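PDB 1VE2: uroporphyrin-III C-methyltransferase from Thermus thermophilus, which probably methylates uroporphyrinogen III at carbon, with S-adenosyl-L-methionine as methyl donor, a step in tetrapyrrole biosynthesis. Local coordinates for residues Gly3-Val8 with Ala73-Gly78; Leu182-Arg187 with Glu201-Leu206. One frame throughout, in Å; residues are numbered along the deposited sequence.

Interaction 1. Residues Gly3-Val8 with Ala73-Gly78; sequences GKVYLV and ALAREG
Gly3 lies against the C-terminal turn of the helix that carries Ala75, and its CA makes a CA-H...O contact with Ala75 O of 3.1 Å, the angle at the hydrogen being 163°. Here an inner strand of the parallel sheet in the N-terminal alpha/beta domain of a tetrapyrrole methylase, flanked by strands 80-85 and 109-112, begins beside the last turn of the helix 64-76, which leads into strand 80-85. A water links the same two residues, accepting from Gly3 N at 3.1 Å and donating to Ala75 O at 2.7 Å. Ala75 O is also the acceptor for Gly78 N at 2.9 Å, a bond of the Schellman motif in which Gly78 (phi 93°) is the first residue to leave helical backbone angles. One carbonyl thus meets a backbone N-H, a water and a CA-H. Gly3 has no side chain, and its backbone approaches that carbonyl directly.

Further along the strand the contact turns apolar: Val5 CG2, set anti to its own carbonyl carbon, reaches Ala75 CB at 3.9 Å. Val5 and Ala75 both also pack on Ile107. Backbone bonds from Lys4 to Arg79 and Val81 fasten the strand just beyond the turn. Lys4, whose CB leaves its CA on the side away from the helix, carries NZ to a salt bridge with Glu110 and to a hydrogen bond of 3.2 Å from Lys4 NZ to Tyr6 OH.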
loop_
_atom_site.group_PDB
_atom_site.type_symbol
_atom_site.label_atom_id
_atom_site.label_comp_id
_atom_site.label_asym_id
_atom_site.label_seq_id
_atom_site.Cartn_x
_atom_site.Cartn_y
_atom_site.Cartn_z
ATOM N N GLY A 3 1.920 -23.317 -18.703
ATOM C CA GLY A 3 1.052 -22.182 -18.474
ATOM C C GLY A 3 1.223 -21.617 -17.079
ATOM O O GLY A 3 1.523 -22.340 -16.127
ATOM N N LYS A 4 1.038 -20.311 -16.960
ATOM C CA LYS A 4 1.167 -19.641 -15.678
ATOM C C LYS A 4 0.495 -18.289 -15.764
ATOM O O LYS A 4 0.516 -17.640 -16.806
ATOM C CB LYS A 4 2.638 -19.463 -15.315
ATOM C CG LYS A 4 2.869 -18.798 -13.969
ATOM C CD LYS A 4 4.341 -18.865 -13.593
ATOM C CE LYS A 4 4.592 -18.291 -12.209
ATOM N NZ LYS A 4 6.041 -18.346 -11.867
ATOM N N VAL A 5 -0.092 -17.859 -14.658
ATOM C CA VAL A 5 -0.777 -16.582 -14.631
ATOM C C VAL A 5 -0.174 -15.688 -13.560
ATOM O O VAL A 5 0.084 -16.128 -12.438
ATOM C CB VAL A 5 -2.286 -16.768 -14.331
ATOM C CG1 VAL A 5 -2.965 -15.409 -14.224
ATOM C CG2 VAL A 5 -2.937 -17.616 -15.430
ATOM N N TYR A 6 0.064 -14.433 -13.920
ATOM C CA TYR A 6 0.595 -13.466 -12.970
ATOM C C TYR A 6 -0.490 -12.426 -12.748
ATOM O O TYR A 6 -1.046 -11.908 -13.719
ATOM C CB TYR A 6 1.825 -12.754 -13.538
ATOM C CG TYR A 6 3.077 -13.595 -13.593
ATOM C CD1 TYR A 6 3.936 -13.670 -12.500
ATOM C CD2 TYR A 6 3.409 -14.308 -14.745
ATOM C CE1 TYR A 6 5.104 -14.430 -12.551
ATOM C CE2 TYR A 6 4.574 -15.076 -14.806
ATOM C CZ TYR A 6 5.415 -15.128 -13.706
ATOM O OH TYR A 6 6.571 -15.875 -13.760
ATOM N N LEU A 7 -0.826 -12.149 -11.492
ATOM C CA LEU A 7 -1.812 -11.094 -11.207
ATOM C C LEU A 7 -0.883 -9.934 -10.868
ATOM O O LEU A 7 -0.225 -9.936 -9.823
ATOM C CB LEU A 7 -2.708 -11.471 -10.019
ATOM C CG LEU A 7 -3.495 -12.786 -10.177
ATOM C CD1 LEU A 7 -4.491 -12.896 -9.022
ATOM C CD2 LEU A 7 -4.247 -12.826 -11.517
ATOM N N VAL A 8 -0.831 -8.959 -11.770
ATOM C CA VAL A 8 0.086 -7.825 -11.660
ATOM C C VAL A 8 -0.492 -6.464 -11.327
ATOM O O VAL A 8 -1.472 -6.031 -11.929
ATOM C CB VAL A 8 0.882 -7.674 -12.988
ATOM C CG1 VAL A 8 1.960 -6.573 -12.861
ATOM C CG2 VAL A 8 1.489 -9.014 -13.369
ATOM N N ALA A 73 -8.120 -20.538 -19.260
ATOM C CA ALA A 73 -8.028 -21.133 -20.592
ATOM C C ALA A 73 -6.627 -20.931 -21.176
ATOM O O ALA A 73 -6.005 -21.876 -21.657
ATOM C CB ALA A 73 -9.079 -20.520 -21.521
ATOM N N LEU A 74 -6.135 -19.697 -21.123
ATOM C CA LEU A 74 -4.814 -19.376 -21.652
ATOM C C LEU A 74 -3.690 -20.185 -21.020
ATOM O O LEU A 74 -2.795 -20.662 -21.722
ATOM C CB LEU A 74 -4.529 -17.883 -21.483
ATOM C CG LEU A 74 -5.292 -16.990 -22.463
ATOM C CD1 LEU A 74 -5.233 -15.538 -22.017
ATOM C CD2 LEU A 74 -4.701 -17.164 -23.855
ATOM N N ALA A 75 -3.732 -20.335 -19.699
ATOM C CA ALA A 75 -2.702 -21.087 -18.990
ATOM C C ALA A 75 -2.736 -22.569 -19.369
ATOM O O ALA A 75 -1.693 -23.224 -19.467
ATOM C CB ALA A 75 -2.885 -20.932 -17.480
ATOM N N ARG A 76 -3.934 -23.101 -19.570
ATOM C CA ARG A 76 -4.066 -24.504 -19.936
ATOM C C ARG A 76 -3.567 -24.743 -21.360
ATOM O O ARG A 76 -3.214 -25.866 -21.720
ATOM C CB ARG A 76 -5.517 -24.956 -19.756
ATOM C CG ARG A 76 -5.870 -25.162 -18.282
ATOM C CD ARG A 76 -7.335 -25.486 -18.053
ATOM N NE ARG A 76 -7.561 -25.927 -16.677
ATOM C CZ ARG A 76 -8.752 -25.970 -16.088
ATOM N NH1 ARG A 76 -9.840 -25.596 -16.752
ATOM N NH2 ARG A 76 -8.857 -26.390 -14.834
ATOM N N GLU A 77 -3.534 -23.677 -22.158
ATOM C CA GLU A 77 -3.033 -23.751 -23.529
ATOM C C GLU A 77 -1.507 -23.765 -23.456
ATOM O O GLU A 77 -0.820 -23.941 -24.463
ATOM C CB GLU A 77 -3.491 -22.534 -24.340
ATOM C CG GLU A 77 -4.903 -22.633 -24.891
ATOM C CD GLU A 77 -5.344 -21.361 -25.582
ATOM O OE1 GLU A 77 -4.485 -20.705 -26.207
ATOM O OE2 GLU A 77 -6.547 -21.021 -25.513
ATOM N N GLY A 78 -0.988 -23.566 -22.247
ATOM C CA GLY A 78 0.448 -23.568 -22.028
ATOM C C GLY A 78 1.111 -22.203 -22.110
ATOM O O GLY A 78 2.333 -22.111 -22.182
HETATM O O HOH W 1 -0.194 -25.460 -19.343
#

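Interaction 2. Residues Leu182-Arg187 with Glu201-Leu206; sequences LALLAR and EDLPGL
Leu182 and Leu184 point from one face of a strand toward Leu203 and Leu206, in the loop that follows the next strand of the same mixed sheet. This is a layer of leucines laid over a beta-hairpin: strands 181-186 and 194-199 pair antiparallel, and the chain then folds back across the sheet, with a cis peptide bond before Pro204 in the loop. From CB, the side chain of Leu182 leads to a CG anti to the backbone N (chi1 -175°), and there it forks. CD1 meets Leu203 CD1 at 4.0 Å, the two side chains crossing at about a right angle; CD2 lies 4.2 Å from Leu206 CD2, where the side chains slide past each other in opposite directions. Leu184 uses one branch: Leu184 CD1 sits 3.9 Å from Leu206 CG. More loosely, Leu184 CD1 lies 4.4 Å from Leu203 CD2. No hydrogen bond joins the two segments. The helix 168-173 extends the apolar layer, its Leu172 touching both Leu182 and Leu203, while Leu210 packs on Leu184. The loop is braced from within by Leu206 N bonding to Asp202 O at 3.2 Å. Leu184 CD1 makes the closest approach, 3.5 Å from the carbonyl oxygen of Leu206.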
loop_
_atom_site.group_PDB
_atom_site.type_symbol
_atom_site.label_atom_id
_atom_site.label_comp_id
_atom_site.label_asym_id
_atom_site.label_seq_id
_atom_site.Cartn_x
_atom_site.Cartn_y
_atom_site.Cartn_z
ATOM N N LEU A 182 -10.807 17.713 5.099
ATOM C CA LEU A 182 -11.064 16.708 4.077
ATOM C C LEU A 182 -10.359 17.064 2.774
ATOM O O LEU A 182 -10.307 18.233 2.377
ATOM C CB LEU A 182 -12.569 16.580 3.833
ATOM C CG LEU A 182 -13.035 15.483 2.868
ATOM C CD1 LEU A 182 -14.429 15.033 3.241
ATOM C CD2 LEU A 182 -12.990 15.986 1.437
ATOM N N ALA A 183 -9.812 16.048 2.114
ATOM C CA ALA A 183 -9.112 16.245 0.855
ATOM C C ALA A 183 -9.713 15.387 -0.247
ATOM O O ALA A 183 -10.135 14.254 -0.015
ATOM C CB ALA A 183 -7.640 15.919 1.023
ATOM N N LEU A 184 -9.768 15.946 -1.450
ATOM C CA LEU A 184 -10.286 15.236 -2.611
ATOM C C LEU A 184 -9.152 15.232 -3.629
ATOM O O LEU A 184 -8.710 16.287 -4.075
ATOM C CB LEU A 184 -11.518 15.950 -3.176
ATOM C CG LEU A 184 -12.753 15.995 -2.272
ATOM C CD1 LEU A 184 -13.864 16.785 -2.957
ATOM C CD2 LEU A 184 -13.225 14.581 -1.964
ATOM N N LEU A 185 -8.665 14.049 -3.982
ATOM C CA LEU A 185 -7.557 13.949 -4.917
ATOM C C LEU A 185 -7.925 13.110 -6.127
ATOM O O LEU A 185 -8.169 11.906 -6.015
ATOM C CB LEU A 185 -6.335 13.345 -4.220
ATOM C CG LEU A 185 -5.945 13.971 -2.879
ATOM C CD1 LEU A 185 -6.841 13.423 -1.775
ATOM C CD2 LEU A 185 -4.490 13.655 -2.574
ATOM N N ALA A 186 -7.961 13.749 -7.290
ATOM C CA ALA A 186 -8.312 13.048 -8.511
ATOM C C ALA A 186 -7.144 12.944 -9.478
ATOM O O ALA A 186 -6.300 13.834 -9.548
ATOM C CB ALA A 186 -9.489 13.743 -9.188
ATOM N N ARG A 187 -7.112 11.838 -10.212
ATOM C CA ARG A 187 -6.088 11.567 -11.214
ATOM C C ARG A 187 -4.663 11.847 -10.748
ATOM O O ARG A 187 -3.858 12.421 -11.486
ATOM C CB ARG A 187 -6.399 12.373 -12.479
ATOM C CG ARG A 187 -7.797 12.111 -13.038
ATOM C CD ARG A 187 -8.098 12.993 -14.248
ATOM N NE ARG A 187 -7.286 12.629 -15.408
ATOM C CZ ARG A 187 -7.478 11.542 -16.151
ATOM N NH1 ARG A 187 -8.465 10.700 -15.864
ATOM N NH2 ARG A 187 -6.676 11.291 -17.176
ATOM N N GLU A 201 -17.961 19.604 5.921
ATOM C CA GLU A 201 -19.119 20.466 5.704
ATOM C C GLU A 201 -19.148 21.106 4.317
ATOM O O GLU A 201 -20.218 21.425 3.803
ATOM C CB GLU A 201 -19.169 21.556 6.783
ATOM C CG GLU A 201 -18.129 22.657 6.623
ATOM C CD GLU A 201 -17.986 23.504 7.870
ATOM O OE1 GLU A 201 -18.988 23.667 8.593
ATOM O OE2 GLU A 201 -16.874 24.017 8.125
ATOM N N ASP A 202 -17.980 21.289 3.707
ATOM C CA ASP A 202 -17.916 21.899 2.383
ATOM C C ASP A 202 -18.595 21.062 1.304
ATOM O O ASP A 202 -18.894 21.568 0.224
ATOM C CB ASP A 202 -16.468 22.160 1.976
ATOM C CG ASP A 202 -15.758 23.098 2.926
ATOM O OD1 ASP A 202 -16.407 24.039 3.431
ATOM O OD2 ASP A 202 -14.550 22.904 3.158
ATOM N N LEU A 203 -18.832 19.785 1.592
ATOM C CA LEU A 203 -19.481 18.895 0.632
ATOM C C LEU A 203 -20.963 19.236 0.508
ATOM O O LEU A 203 -21.552 19.805 1.426
ATOM C CB LEU A 203 -19.340 17.433 1.074
ATOM C CG LEU A 203 -17.938 16.833 1.224
ATOM C CD1 LEU A 203 -18.063 15.373 1.628
ATOM C CD2 LEU A 203 -17.170 16.952 -0.084
ATOM N N PRO A 204 -21.589 18.894 -0.630
ATOM C CA PRO A 204 -21.014 18.219 -1.801
ATOM C C PRO A 204 -20.322 19.195 -2.753
ATOM O O PRO A 204 -19.585 18.786 -3.652
ATOM C CB PRO A 204 -22.230 17.564 -2.462
ATOM C CG PRO A 204 -23.248 17.482 -1.358
ATOM C CD PRO A 204 -23.055 18.795 -0.660
ATOM N N GLY A 205 -20.578 20.483 -2.557
ATOM C CA GLY A 205 -19.986 21.498 -3.410
ATOM C C GLY A 205 -18.518 21.278 -3.724
ATOM O O GLY A 205 -18.127 21.248 -4.890
ATOM N N LEU A 206 -17.708 21.124 -2.680
ATOM C CA LEU A 206 -16.270 20.915 -2.825
ATOM C C LEU A 206 -15.933 19.833 -3.850
ATOM O O LEU A 206 -14.852 19.844 -4.439
ATOM C CB LEU A 206 -15.658 20.544 -1.470
ATOM C CG LEU A 206 -14.144 20.317 -1.407
ATOM C CD1 LEU A 206 -13.416 21.609 -1.726
ATOM C CD2 LEU A 206 -13.759 19.823 -0.024
#

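Overall arrangement
The two contacts lie on opposite sides of the chain's centre, their own centres about 41 Å apart and their nearest atoms about 18 Å, and they share no element. Interaction 1 belongs to the parallel sheet, interaction 2 to the mixed one. Both are largely buried, and both set a strand against a turn or loop, one leading into a neighbouring strand and one leaving it, yet the means differ. In 3-8 with 73-78, backbone meets backbone at Gly3, with a water and the Ala75 carbonyl supplying the polarity and Val5 on Ala75 adding a small apolar contact. In 182-187 with 201-206, branched side chains keep the backbones apart, and the contact is almost wholly apolar. Neither is touched by the other subunit.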